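Long-range contacts in laccase (Botrytis aclada, PDB 4X4K), which probably oxidises hydroquinone-type phenols with molecular oxygen at copper centres, reducing the oxygen to water, and takes part in lignin breakdown: residues Gly120-Trp125 with Leu153-Gln158; Ser172-Asp177 with Ser209-Trp214; Glu446-Tyr451 with Ala511-Leu516; His463-His468 with Ala502-Asn507. One frame throughout, in Å; residues are numbered along the deposited sequence.

Contact 1: Gly120-Trp125 with Leu153-Gln158. With CU (copper (II) ion), chain G.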
# COMPACT_ATOMS: atom_id res chain seq x y z
N GLY A 120 -14.33 -14.24 3.05
CA GLY A 120 -14.09 -13.90 1.65
C GLY A 120 -12.65 -13.43 1.47
O GLY A 120 -11.89 -13.27 2.42
N THR A 121 -12.24 -13.21 0.23
CA THR A 121 -11.02 -12.47 0.02
C THR A 121 -11.13 -11.67 -1.30
O THR A 121 -12.14 -11.77 -2.01
CB THR A 121 -9.77 -13.37 0.13
OG1 THR A 121 -8.62 -12.57 0.42
CG2 THR A 121 -9.55 -14.22 -1.14
N SER A 122 -10.13 -10.86 -1.59
CA SER A 122 -10.14 -10.02 -2.80
C SER A 122 -8.78 -9.37 -2.88
O SER A 122 -8.37 -8.69 -1.96
CB SER A 122 -11.25 -8.97 -2.70
OG SER A 122 -11.22 -8.07 -3.77
N ILE A 123 -8.06 -9.61 -3.95
CA ILE A 123 -6.66 -9.20 -4.05
C ILE A 123 -6.45 -7.97 -4.91
O ILE A 123 -6.82 -7.94 -6.10
CB ILE A 123 -5.79 -10.36 -4.55
CG1 ILE A 123 -6.12 -11.63 -3.73
CG2 ILE A 123 -4.31 -9.98 -4.47
CD1 ILE A 123 -6.14 -11.45 -2.22
N HIS A 124 -5.81 -6.97 -4.30
CA HIS A 124 -5.51 -5.73 -4.98
C HIS A 124 -4.03 -5.60 -5.37
O HIS A 124 -3.13 -5.98 -4.64
CB HIS A 124 -5.97 -4.56 -4.11
CG HIS A 124 -5.52 -3.23 -4.62
ND1 HIS A 124 -5.98 -2.70 -5.80
CD2 HIS A 124 -4.67 -2.31 -4.10
CE1 HIS A 124 -5.44 -1.51 -5.99
NE2 HIS A 124 -4.64 -1.25 -4.97
N TRP A 125 -3.82 -5.05 -6.56
CA TRP A 125 -2.50 -4.87 -7.14
C TRP A 125 -2.19 -3.39 -6.98
O TRP A 125 -2.65 -2.55 -7.74
CB TRP A 125 -2.55 -5.36 -8.59
CG TRP A 125 -3.48 -6.58 -8.61
CD1 TRP A 125 -4.81 -6.60 -8.91
CD2 TRP A 125 -3.15 -7.91 -8.22
NE1 TRP A 125 -5.32 -7.86 -8.76
CE2 TRP A 125 -4.32 -8.69 -8.34
CE3 TRP A 125 -1.96 -8.54 -7.85
CZ2 TRP A 125 -4.35 -10.06 -8.06
CZ3 TRP A 125 -2.00 -9.89 -7.55
CH2 TRP A 125 -3.18 -10.64 -7.67
N LEU A 153 -11.01 -16.54 -8.51
CA LEU A 153 -11.12 -15.39 -9.39
C LEU A 153 -9.81 -15.21 -10.11
O LEU A 153 -8.74 -15.20 -9.48
CB LEU A 153 -11.49 -14.12 -8.59
CG LEU A 153 -11.50 -12.79 -9.37
CD1 LEU A 153 -12.39 -12.88 -10.60
CD2 LEU A 153 -11.94 -11.64 -8.47
N THR A 154 -9.89 -15.10 -11.44
CA THR A 154 -8.73 -14.87 -12.29
C THR A 154 -8.61 -13.41 -12.69
O THR A 154 -9.40 -12.91 -13.48
CB THR A 154 -8.77 -15.73 -13.58
OG1 THR A 154 -8.86 -17.12 -13.23
CG2 THR A 154 -7.48 -15.52 -14.39
N TYR A 155 -7.60 -12.75 -12.15
CA TYR A 155 -7.41 -11.35 -12.39
C TYR A 155 -6.54 -11.20 -13.61
O TYR A 155 -5.47 -11.82 -13.71
CB TYR A 155 -6.68 -10.72 -11.21
CG TYR A 155 -7.48 -10.61 -9.94
CD1 TYR A 155 -7.53 -11.68 -9.02
CD2 TYR A 155 -8.13 -9.42 -9.62
CE1 TYR A 155 -8.25 -11.56 -7.84
CE2 TYR A 155 -8.84 -9.29 -8.43
CZ TYR A 155 -8.90 -10.35 -7.56
OH TYR A 155 -9.63 -10.20 -6.41
N LYS A 156 -7.01 -10.37 -14.55
CA LYS A 156 -6.28 -10.10 -15.76
C LYS A 156 -6.05 -8.60 -15.90
O LYS A 156 -6.95 -7.80 -15.72
CB LYS A 156 -7.03 -10.63 -16.98
CG LYS A 156 -7.36 -12.13 -16.95
CD LYS A 156 -7.94 -12.62 -18.27
CE LYS A 156 -8.17 -14.13 -18.28
NZ LYS A 156 -8.48 -14.73 -19.62
N PHE A 157 -4.83 -8.22 -16.23
CA PHE A 157 -4.52 -6.81 -16.47
C PHE A 157 -3.17 -6.69 -17.08
O PHE A 157 -2.34 -7.56 -16.96
CB PHE A 157 -4.59 -5.96 -15.17
CG PHE A 157 -3.70 -6.45 -14.05
CD1 PHE A 157 -2.39 -5.99 -13.93
CD2 PHE A 157 -4.19 -7.32 -13.08
CE1 PHE A 157 -1.58 -6.40 -12.87
CE2 PHE A 157 -3.38 -7.74 -12.03
CZ PHE A 157 -2.08 -7.28 -11.93
N GLN A 158 -2.96 -5.57 -17.75
CA GLN A 158 -1.70 -5.30 -18.35
C GLN A 158 -0.92 -4.41 -17.39
O GLN A 158 -1.50 -3.52 -16.78
CB GLN A 158 -1.90 -4.56 -19.67
CG GLN A 158 -0.58 -4.16 -20.29
CD GLN A 158 -0.70 -3.78 -21.75
OE1 GLN A 158 -1.58 -3.01 -22.12
NE2 GLN A 158 0.22 -4.29 -22.57
CU CU G . -4.13 0.53 -4.34
O HOH W 1 -3.72 1.41 -6.68
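Tyr155 bridges to Ile123 and Trp125 between strands 123-125 and 153-158, whose directions differ by 11° but whose axes come no nearer than 9.8 Å, so side chains rather than paired backbones fill the space. The two strands belong to different sheets, packed face to face as in a cupredoxin-like sandwich. Tyr155 reaches across with its hydroxyl: the backbone N of Ile123 donates to Tyr155 OH at 3.0 Å, with an angle of 154° at the hydrogen. Beside this bond the indole of Trp125 turns an edge to the tyrosine ring in an offset edge-to-face pair, planes 72° apart, and Trp125 NE1 lies 3.3 Å from Tyr155 CD2. Leu153 CG packs on the other face of the same phenol ring. The Trp125 indole is itself held between Phe157 CE2, 3.6 Å from Trp125 CD1, and Ile123 CG2 on the opposite face. His124, between Ile123 and Trp125, points away and binds copper through NE2 at 2.0 Å, consistent with a type 2 site. Chemically, the buried Tyr155 hydroxyl is satisfied twice, accepting from Ile123 and probably donating to Gln144 OE1 of a nearby loop; the bond from Ile123 ties the histidine-bearing strand to the opposite sheet.

Contact 2: Ser172-Asp177 with Ser209-Trp214. With NAG (2-acetamido-2-deoxy-beta-D-glucopyranose), chain B; NAG (2-acetamido-2-deoxy-beta-D-glucopyranose), chain C; BMA (beta-D-mannopyranose), chain D.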
# COMPACT_ATOMS: atom_id res chain seq x y z
N SER A 172 -11.07 -6.38 4.11
CA SER A 172 -10.98 -6.09 5.53
C SER A 172 -9.48 -6.04 5.92
O SER A 172 -8.68 -5.38 5.24
CB SER A 172 -11.77 -7.17 6.30
OG SER A 172 -11.83 -6.90 7.67
N LEU A 173 -9.08 -6.75 6.96
CA LEU A 173 -7.76 -6.56 7.55
C LEU A 173 -6.73 -7.59 7.11
O LEU A 173 -5.58 -7.58 7.57
CB LEU A 173 -7.86 -6.61 9.07
CG LEU A 173 -8.66 -5.49 9.74
CD1 LEU A 173 -9.24 -6.00 11.05
CD2 LEU A 173 -7.78 -4.27 9.96
N GLN A 174 -7.14 -8.47 6.21
CA GLN A 174 -6.32 -9.63 5.87
C GLN A 174 -4.85 -9.38 5.66
O GLN A 174 -4.06 -10.14 6.21
CB GLN A 174 -6.90 -10.41 4.70
CG GLN A 174 -8.16 -11.13 5.10
CD GLN A 174 -8.86 -11.72 3.92
OE1 GLN A 174 -8.59 -11.33 2.78
NE2 GLN A 174 -9.76 -12.68 4.17
N TYR A 175 -4.46 -8.32 4.95
CA TYR A 175 -3.02 -8.10 4.69
C TYR A 175 -2.20 -7.98 5.97
O TYR A 175 -0.98 -8.23 5.96
CB TYR A 175 -2.73 -6.97 3.70
CG TYR A 175 -2.58 -5.57 4.24
CD1 TYR A 175 -1.39 -5.16 4.79
CD2 TYR A 175 -3.63 -4.63 4.14
CE1 TYR A 175 -1.23 -3.88 5.26
CE2 TYR A 175 -3.48 -3.33 4.61
CZ TYR A 175 -2.26 -2.96 5.18
OH TYR A 175 -2.04 -1.70 5.69
N GLY A 176 -2.87 -7.62 7.07
CA GLY A 176 -2.23 -7.55 8.39
C GLY A 176 -1.82 -8.89 8.97
O GLY A 176 -1.00 -8.94 9.86
N ASP A 177 -2.40 -9.97 8.44
CA ASP A 177 -2.01 -11.33 8.83
C ASP A 177 -1.06 -11.97 7.82
O ASP A 177 -0.91 -13.19 7.79
CB ASP A 177 -3.25 -12.18 9.03
CG ASP A 177 -3.94 -11.89 10.37
OD1 ASP A 177 -3.30 -11.25 11.22
OD2 ASP A 177 -5.10 -12.31 10.56
N SER A 209 -3.65 -13.02 15.31
CA SER A 209 -4.40 -12.51 14.17
C SER A 209 -4.87 -11.09 14.41
O SER A 209 -5.36 -10.76 15.47
CB SER A 209 -5.60 -13.40 13.86
OG SER A 209 -6.32 -12.96 12.70
N VAL A 210 -4.71 -10.26 13.39
CA VAL A 210 -5.23 -8.92 13.41
C VAL A 210 -6.74 -9.00 13.78
O VAL A 210 -7.31 -8.10 14.41
CB VAL A 210 -5.00 -8.27 12.03
CG1 VAL A 210 -5.94 -8.85 10.99
CG2 VAL A 210 -5.17 -6.77 12.10
N PHE A 211 -7.37 -10.10 13.42
CA PHE A 211 -8.81 -10.24 13.63
C PHE A 211 -9.18 -10.47 15.09
O PHE A 211 -10.32 -10.19 15.47
CB PHE A 211 -9.41 -11.32 12.72
CG PHE A 211 -9.36 -10.95 11.27
CD1 PHE A 211 -10.29 -10.06 10.73
CD2 PHE A 211 -8.36 -11.48 10.42
CE1 PHE A 211 -10.23 -9.72 9.37
CE2 PHE A 211 -8.30 -11.13 9.08
CZ PHE A 211 -9.24 -10.26 8.55
N GLU A 212 -8.22 -10.96 15.89
CA GLU A 212 -8.38 -11.12 17.35
C GLU A 212 -8.45 -9.75 18.02
O GLU A 212 -9.19 -9.56 18.97
CB GLU A 212 -7.23 -11.93 17.94
CG GLU A 212 -7.63 -12.89 19.06
CD GLU A 212 -6.78 -14.17 19.08
OE1 GLU A 212 -6.60 -14.77 17.99
OE2 GLU A 212 -6.29 -14.57 20.16
N ILE A 213 -7.70 -8.79 17.50
CA ILE A 213 -7.58 -7.53 18.18
C ILE A 213 -8.41 -6.40 17.59
O ILE A 213 -8.44 -5.30 18.12
CB ILE A 213 -6.10 -7.13 18.36
CG1 ILE A 213 -5.36 -7.13 17.03
CG2 ILE A 213 -5.43 -8.11 19.30
CD1 ILE A 213 -3.85 -7.24 17.19
N TRP A 214 -9.13 -6.71 16.51
CA TRP A 214 -9.95 -5.72 15.84
C TRP A 214 -11.00 -5.13 16.78
O TRP A 214 -11.14 -3.90 16.86
CB TRP A 214 -10.61 -6.32 14.60
CG TRP A 214 -11.79 -5.53 14.07
CD1 TRP A 214 -13.08 -5.98 13.91
CD2 TRP A 214 -11.79 -4.15 13.64
NE1 TRP A 214 -13.87 -4.97 13.39
CE2 TRP A 214 -13.11 -3.85 13.21
CE3 TRP A 214 -10.81 -3.15 13.56
CZ2 TRP A 214 -13.46 -2.60 12.73
CZ3 TRP A 214 -11.17 -1.90 13.08
CH2 TRP A 214 -12.47 -1.64 12.67
C1 NAG B . -12.65 -13.52 14.20
C2 NAG B . -11.79 -13.78 15.43
C3 NAG B . -12.64 -13.78 16.68
C4 NAG B . -13.50 -12.52 16.73
C5 NAG B . -14.30 -12.39 15.43
C6 NAG B . -15.20 -11.17 15.39
C7 NAG B . -9.86 -15.24 15.19
C8 NAG B . -9.36 -16.66 15.22
N2 NAG B . -11.15 -15.08 15.40
O3 NAG B . -11.75 -13.82 17.77
O4 NAG B . -14.32 -12.53 17.88
O5 NAG B . -13.37 -12.31 14.36
O6 NAG B . -14.36 -10.05 15.51
O7 NAG B . -9.11 -14.29 14.99
C1 NAG C . -12.30 -13.56 8.90
C2 NAG C . -13.51 -13.10 9.69
C3 NAG C . -13.12 -12.76 11.13
C4 NAG C . -12.50 -13.96 11.83
C5 NAG C . -11.45 -14.60 10.91
C6 NAG C . -11.00 -15.98 11.37
C7 NAG C . -15.05 -12.12 8.12
C8 NAG C . -15.65 -10.84 7.61
N2 NAG C . -14.16 -11.96 9.08
O3 NAG C . -14.23 -12.28 11.86
O4 NAG C . -11.84 -13.48 13.01
O5 NAG C . -11.82 -14.72 9.55
O6 NAG C . -9.61 -15.96 11.16
O7 NAG C . -15.35 -13.25 7.68
C1 BMA D . -13.79 -11.61 18.84
C2 BMA D . -14.93 -11.25 19.80
C3 BMA D . -14.45 -10.39 20.97
C4 BMA D . -13.15 -10.88 21.61
C5 BMA D . -12.09 -11.20 20.52
C6 BMA D . -10.71 -11.63 21.05
O2 BMA D . -15.56 -12.46 20.25
O3 BMA D . -15.48 -10.20 21.96
O4 BMA D . -12.69 -9.82 22.46
O5 BMA D . -12.63 -12.11 19.53
O6 BMA D . -10.63 -12.88 21.76
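Asp177 grips the start of helix 210-217, where Ser209 occupies the N-cap position; the contact sets a loop with a short 3-10 turn from what is probably the first cupredoxin-like domain against a helix of the second. The carboxylate works as a fork. Its OD1 takes the Val210 N-H through the syn lone pair, with Val210 N 2.8 Å from Asp177 OD1 and a nearly straight 175° at the hydrogen. The other oxygen, Asp177 OD2, accepts from Ser209 OG at 2.5 Å, met on the syn side and 20° out of the carboxylate plane. Ser209 holds OG opposite its own backbone N (chi1 -177°), which aims it at the aspartate. A negative group at a helix start probably suits the helix dipole, and Arg86 forms a salt bridge to OD1 as well. Val210 has CG1 wedged between its N and carbonyl carbon, and from there CG1 touches Leu173 CB at 3.5 Å while also lying over one face of the Phe211 ring. The opposite face of that ring is covered by an N-acetylglucosamine. Trp214, further along the helix, is crossed at about a right angle by Leu173, with Leu173 CD1 3.8 Å from Trp214 CB. At the rim of the phenyl ring, Gln174 CG meets Phe211 CZ at 3.7 Å, and Ser172 OG, hydrogen-bonded to Asp577, lies 3.7 Å from Phe211 CE1.

Contact 3: Glu446-Tyr451 with Ala511-Leu516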
# COMPACT_ATOMS: atom_id res chain seq x y z
N GLU A 446 -12.09 21.14 -18.68
CA GLU A 446 -11.31 20.88 -17.46
C GLU A 446 -11.20 19.37 -17.12
O GLU A 446 -12.07 18.78 -16.47
CB GLU A 446 -11.88 21.68 -16.29
CG GLU A 446 -11.58 23.16 -16.41
CD GLU A 446 -12.21 23.98 -15.30
OE1 GLU A 446 -13.00 23.42 -14.50
OE2 GLU A 446 -11.93 25.20 -15.23
N GLU A 447 -10.09 18.78 -17.57
CA GLU A 447 -9.88 17.33 -17.55
C GLU A 447 -9.26 16.82 -16.25
O GLU A 447 -9.03 15.62 -16.11
CB GLU A 447 -8.98 16.91 -18.71
CG GLU A 447 -8.93 17.87 -19.89
CD GLU A 447 -7.56 17.88 -20.53
OE1 GLU A 447 -6.67 18.59 -20.00
OE2 GLU A 447 -7.37 17.17 -21.56
N TRP A 448 -8.97 17.73 -15.32
CA TRP A 448 -8.32 17.39 -14.07
C TRP A 448 -9.23 17.63 -12.88
O TRP A 448 -10.21 18.39 -12.95
CB TRP A 448 -7.05 18.20 -13.89
CG TRP A 448 -5.99 17.89 -14.88
CD1 TRP A 448 -5.94 18.29 -16.18
CD2 TRP A 448 -4.79 17.13 -14.64
NE1 TRP A 448 -4.79 17.82 -16.78
CE2 TRP A 448 -4.07 17.11 -15.86
CE3 TRP A 448 -4.26 16.48 -13.52
CZ2 TRP A 448 -2.83 16.45 -15.99
CZ3 TRP A 448 -3.03 15.83 -13.64
CH2 TRP A 448 -2.33 15.81 -14.88
N VAL A 449 -8.92 16.96 -11.79
CA VAL A 449 -9.51 17.30 -10.52
C VAL A 449 -8.39 17.50 -9.50
O VAL A 449 -7.44 16.73 -9.45
CB VAL A 449 -10.52 16.23 -10.05
CG1 VAL A 449 -9.93 14.85 -10.16
CG2 VAL A 449 -11.02 16.50 -8.64
N VAL A 450 -8.48 18.56 -8.72
CA VAL A 450 -7.69 18.62 -7.52
C VAL A 450 -8.59 18.14 -6.40
O VAL A 450 -9.69 18.68 -6.19
CB VAL A 450 -7.16 20.03 -7.22
CG1 VAL A 450 -6.59 20.07 -5.82
CG2 VAL A 450 -6.11 20.42 -8.24
N TYR A 451 -8.16 17.09 -5.71
CA TYR A 451 -8.86 16.60 -4.54
C TYR A 451 -8.11 17.09 -3.30
O TYR A 451 -6.92 16.80 -3.08
CB TYR A 451 -9.01 15.08 -4.62
CG TYR A 451 -9.73 14.44 -3.46
CD1 TYR A 451 -11.12 14.51 -3.35
CD2 TYR A 451 -9.02 13.74 -2.49
CE1 TYR A 451 -11.78 13.89 -2.29
CE2 TYR A 451 -9.67 13.13 -1.42
CZ TYR A 451 -11.04 13.20 -1.32
OH TYR A 451 -11.67 12.57 -0.24
N ALA A 511 -3.55 18.00 -1.03
CA ALA A 511 -4.18 18.34 -2.30
C ALA A 511 -3.53 17.54 -3.41
O ALA A 511 -2.36 17.76 -3.78
CB ALA A 511 -4.06 19.83 -2.58
N ILE A 512 -4.30 16.61 -3.96
CA ILE A 512 -3.78 15.74 -4.99
C ILE A 512 -4.61 15.88 -6.25
O ILE A 512 -5.82 15.79 -6.23
CB ILE A 512 -3.73 14.28 -4.52
CG1 ILE A 512 -5.07 13.85 -3.89
CG2 ILE A 512 -2.55 14.08 -3.57
CD1 ILE A 512 -5.24 12.36 -3.65
N ALA A 513 -3.93 16.08 -7.36
CA ALA A 513 -4.57 16.20 -8.66
C ALA A 513 -4.43 14.91 -9.47
O ALA A 513 -3.39 14.26 -9.45
CB ALA A 513 -3.94 17.37 -9.43
N PHE A 514 -5.49 14.55 -10.19
CA PHE A 514 -5.37 13.52 -11.21
C PHE A 514 -6.19 13.86 -12.43
O PHE A 514 -7.14 14.67 -12.36
CB PHE A 514 -5.74 12.14 -10.68
CG PHE A 514 -7.04 12.09 -9.93
CD1 PHE A 514 -7.13 12.54 -8.62
CD2 PHE A 514 -8.18 11.54 -10.52
CE1 PHE A 514 -8.31 12.48 -7.93
CE2 PHE A 514 -9.36 11.46 -9.82
CZ PHE A 514 -9.43 11.95 -8.53
N LYS A 515 -5.83 13.23 -13.54
CA LYS A 515 -6.55 13.40 -14.79
C LYS A 515 -7.73 12.43 -14.87
O LYS A 515 -7.66 11.31 -14.35
CB LYS A 515 -5.59 13.25 -15.98
CG LYS A 515 -6.10 13.91 -17.26
CD LYS A 515 -5.15 13.80 -18.45
CE LYS A 515 -5.61 14.72 -19.59
NZ LYS A 515 -5.09 14.39 -20.96
N LEU A 516 -8.81 12.86 -15.50
CA LEU A 516 -9.95 12.00 -15.78
C LEU A 516 -9.63 11.17 -17.04
O LEU A 516 -10.09 11.48 -18.15
CB LEU A 516 -11.22 12.83 -15.97
CG LEU A 516 -11.95 13.37 -14.73
CD1 LEU A 516 -10.98 13.84 -13.68
CD2 LEU A 516 -12.92 14.50 -15.07
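Lys515 lays the start of its side chain over one face of the Trp448 indole: Lys515 CB stands 4.0 Å from the centroid of the six-membered ring, only 4° off its normal, a clear CH-pi contact. Val449 makes the same kind of contact with Phe514, its CG1 sitting over the ring centre, 3.4 Å from the centroid. Tyr451 CB approaches the edge of that ring, 4.3 Å from Phe514 CE1. Both partners of the Val449-Phe514 pair have a first torsion of 49°, which places CG1 of the valine and CG of the phenylalanine between backbone N and carbonyl carbon and lets the two side chains run alongside each other. Beneath them, the strands are antiparallel, with axes 4.4 Å apart. Five backbone hydrogen bonds join them, from Ile512 N to Tyr451 O at one end to Leu516 N to Glu447 O at the other, both 2.8 Å. Side chains alternate, Trp448, Val450, Ala513 and Lys515 on one face, Val449, Tyr451, Ile512 and Phe514 on the other. At the end near Leu516, Glu447 OE2 and Lys515 NZ form a long salt bridge of 3.6 Å. The pair is central in its sheet, with strand 387-398 beyond 448-455 and strand 472-478 beyond 509-515; Tyr451 and Phe514 meet Phe540 of strand 537-542 in the second sheet, while Trp448 and Ala513 pack on the loop at Val384.

Contact 4: His463-His468 with Ala502-Asn507. With CU (copper (II) ion), chain G; CU (copper (II) ion), chain E; CU (copper (II) ion), chain F.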
# COMPACT_ATOMS: atom_id res chain seq x y z
N HIS A 463 -1.88 10.63 7.82
CA HIS A 463 -2.53 9.50 7.18
C HIS A 463 -1.98 9.26 5.78
O HIS A 463 -1.98 10.18 4.96
CB HIS A 463 -4.03 9.71 7.11
CG HIS A 463 -4.66 10.04 8.43
ND1 HIS A 463 -5.28 9.09 9.20
CD2 HIS A 463 -4.78 11.21 9.09
CE1 HIS A 463 -5.76 9.66 10.29
NE2 HIS A 463 -5.46 10.94 10.26
N PRO A 464 -1.48 8.02 5.52
CA PRO A 464 -0.99 7.69 4.19
C PRO A 464 -2.21 7.47 3.29
O PRO A 464 -2.90 6.46 3.41
CB PRO A 464 -0.24 6.38 4.43
CG PRO A 464 -0.97 5.72 5.58
CD PRO A 464 -1.57 6.83 6.40
N ILE A 465 -2.47 8.43 2.41
CA ILE A 465 -3.65 8.43 1.58
C ILE A 465 -3.33 7.78 0.26
O ILE A 465 -2.42 8.20 -0.47
CB ILE A 465 -4.20 9.86 1.39
CG1 ILE A 465 -4.64 10.44 2.75
CG2 ILE A 465 -5.36 9.83 0.41
CD1 ILE A 465 -5.78 9.69 3.45
N HIS A 466 -4.09 6.74 -0.05
CA HIS A 466 -3.88 5.96 -1.26
C HIS A 466 -5.03 6.11 -2.25
O HIS A 466 -6.17 5.85 -1.91
CB HIS A 466 -3.68 4.49 -0.91
CG HIS A 466 -3.54 3.62 -2.12
ND1 HIS A 466 -2.77 4.00 -3.20
CD2 HIS A 466 -4.10 2.43 -2.44
CE1 HIS A 466 -2.84 3.07 -4.13
NE2 HIS A 466 -3.64 2.10 -3.70
N LEU A 467 -4.71 6.54 -3.47
CA LEU A 467 -5.67 6.59 -4.58
C LEU A 467 -5.56 5.42 -5.55
O LEU A 467 -4.48 5.15 -6.09
CB LEU A 467 -5.54 7.89 -5.37
CG LEU A 467 -6.49 8.05 -6.58
CD1 LEU A 467 -7.95 8.06 -6.15
CD2 LEU A 467 -6.15 9.28 -7.43
N HIS A 468 -6.67 4.73 -5.78
CA HIS A 468 -6.74 3.66 -6.80
C HIS A 468 -6.97 4.23 -8.19
O HIS A 468 -7.53 5.33 -8.34
CB HIS A 468 -7.87 2.69 -6.47
CG HIS A 468 -7.61 1.83 -5.27
ND1 HIS A 468 -7.75 0.47 -5.30
CD2 HIS A 468 -7.26 2.15 -4.01
CE1 HIS A 468 -7.47 -0.04 -4.11
NE2 HIS A 468 -7.19 0.96 -3.30
N ALA A 502 0.40 9.22 -0.48
CA ALA A 502 0.96 10.44 0.07
C ALA A 502 0.26 10.76 1.36
O ALA A 502 -0.96 10.50 1.52
CB ALA A 502 0.81 11.60 -0.90
N ALA A 503 1.03 11.34 2.28
CA ALA A 503 0.56 11.65 3.61
C ALA A 503 -0.38 12.82 3.58
O ALA A 503 -0.07 13.84 2.99
CB ALA A 503 1.72 11.94 4.55
N LEU A 504 -1.56 12.64 4.18
CA LEU A 504 -2.39 13.76 4.61
C LEU A 504 -1.76 14.20 5.93
O LEU A 504 -1.79 13.44 6.91
CB LEU A 504 -3.85 13.32 4.82
CG LEU A 504 -4.72 14.05 5.83
CD1 LEU A 504 -4.89 15.51 5.42
CD2 LEU A 504 -6.08 13.38 5.94
N PRO A 505 -1.13 15.40 5.97
CA PRO A 505 -0.45 15.75 7.20
C PRO A 505 -1.44 15.89 8.33
O PRO A 505 -2.54 16.38 8.11
CB PRO A 505 0.19 17.10 6.87
CG PRO A 505 0.38 17.08 5.40
CD PRO A 505 -0.80 16.33 4.87
N GLY A 506 -1.07 15.45 9.52
CA GLY A 506 -1.94 15.60 10.67
C GLY A 506 -2.26 17.06 10.90
O GLY A 506 -1.32 17.90 10.95
N ASN A 507 -3.56 17.35 11.02
CA ASN A 507 -4.11 18.71 11.19
C ASN A 507 -3.96 19.60 9.95
O ASN A 507 -4.34 20.77 9.96
CB ASN A 507 -3.50 19.38 12.42
CG ASN A 507 -3.93 18.70 13.70
OD1 ASN A 507 -5.11 18.35 13.87
ND2 ASN A 507 -2.98 18.50 14.61
CU CU G . -4.13 0.53 -4.34
CU CU E . -6.67 0.52 -1.48
CU CU F . -5.42 7.16 8.77
O HOH W 2 -4.80 -0.19 -1.11
O HOH W 1 -3.72 1.41 -6.68
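His463 and Leu504, with Ile465, carry most of the buried surface where strands 463-467 and 502-504 pair antiparallel, strongly twisted at 125° between their directions. His463 and Leu504 form a hydrogen-bonded pair: Leu504 N donates to His463 O at 2.6 Å, while His463 N returns a more bent bond (137°) to Leu504 O. Their side chains run alongside each other on one face, with Leu504 CD2 4.0 Å from His463 CD2. Ile465 sits on that face too and crosses Leu504, its CG1 3.6 Å from Leu504 CB. With chi1 at -63°, this CG1 branch stands next to the backbone N, on the side of the leucine. The next bonded pair is Ile465 with Ala502, where Ile465 N lies 2.7 Å from Ala502 O but well above the carbonyl plane. The leucine thus packs against a metal ligand, for His463 ND1 binds copper at 2.0 Å together with Cys526 and His531, a set consistent with a type 1 site. Past the paired region, His466 NE2 and His468 NE2 each bind a further copper ion. His463, His466 and His468 spell the His-X-X-His-X-His motif that, as in other multicopper oxidases, gives ligands to both the type 1 copper and the trinuclear cluster.

How the contacts relate
In contacts 1, 2 and 4 every touching residue is buried, whereas contact 3 runs from a buried end at Tyr451 and Ala511 to a partly exposed one at Glu447 and Leu516. Contacts 3 and 4 are antiparallel strand pairs in the two sheets of one domain, central in contact 3 and including an outermost strand in contact 4; they meet where Phe514 CD1 lies 3.6 Å from Leu467 CD2. Contact 1 instead joins two sheets through aromatic side chains, and contact 2 joins two domains through a carboxylate at a helix start, beside glycans. Contacts 1 and 4, of different domains, share one copper ion through His124 and His466. Gln174 of contact 2 probably bonds to Gly120 and Thr121 of contact 1.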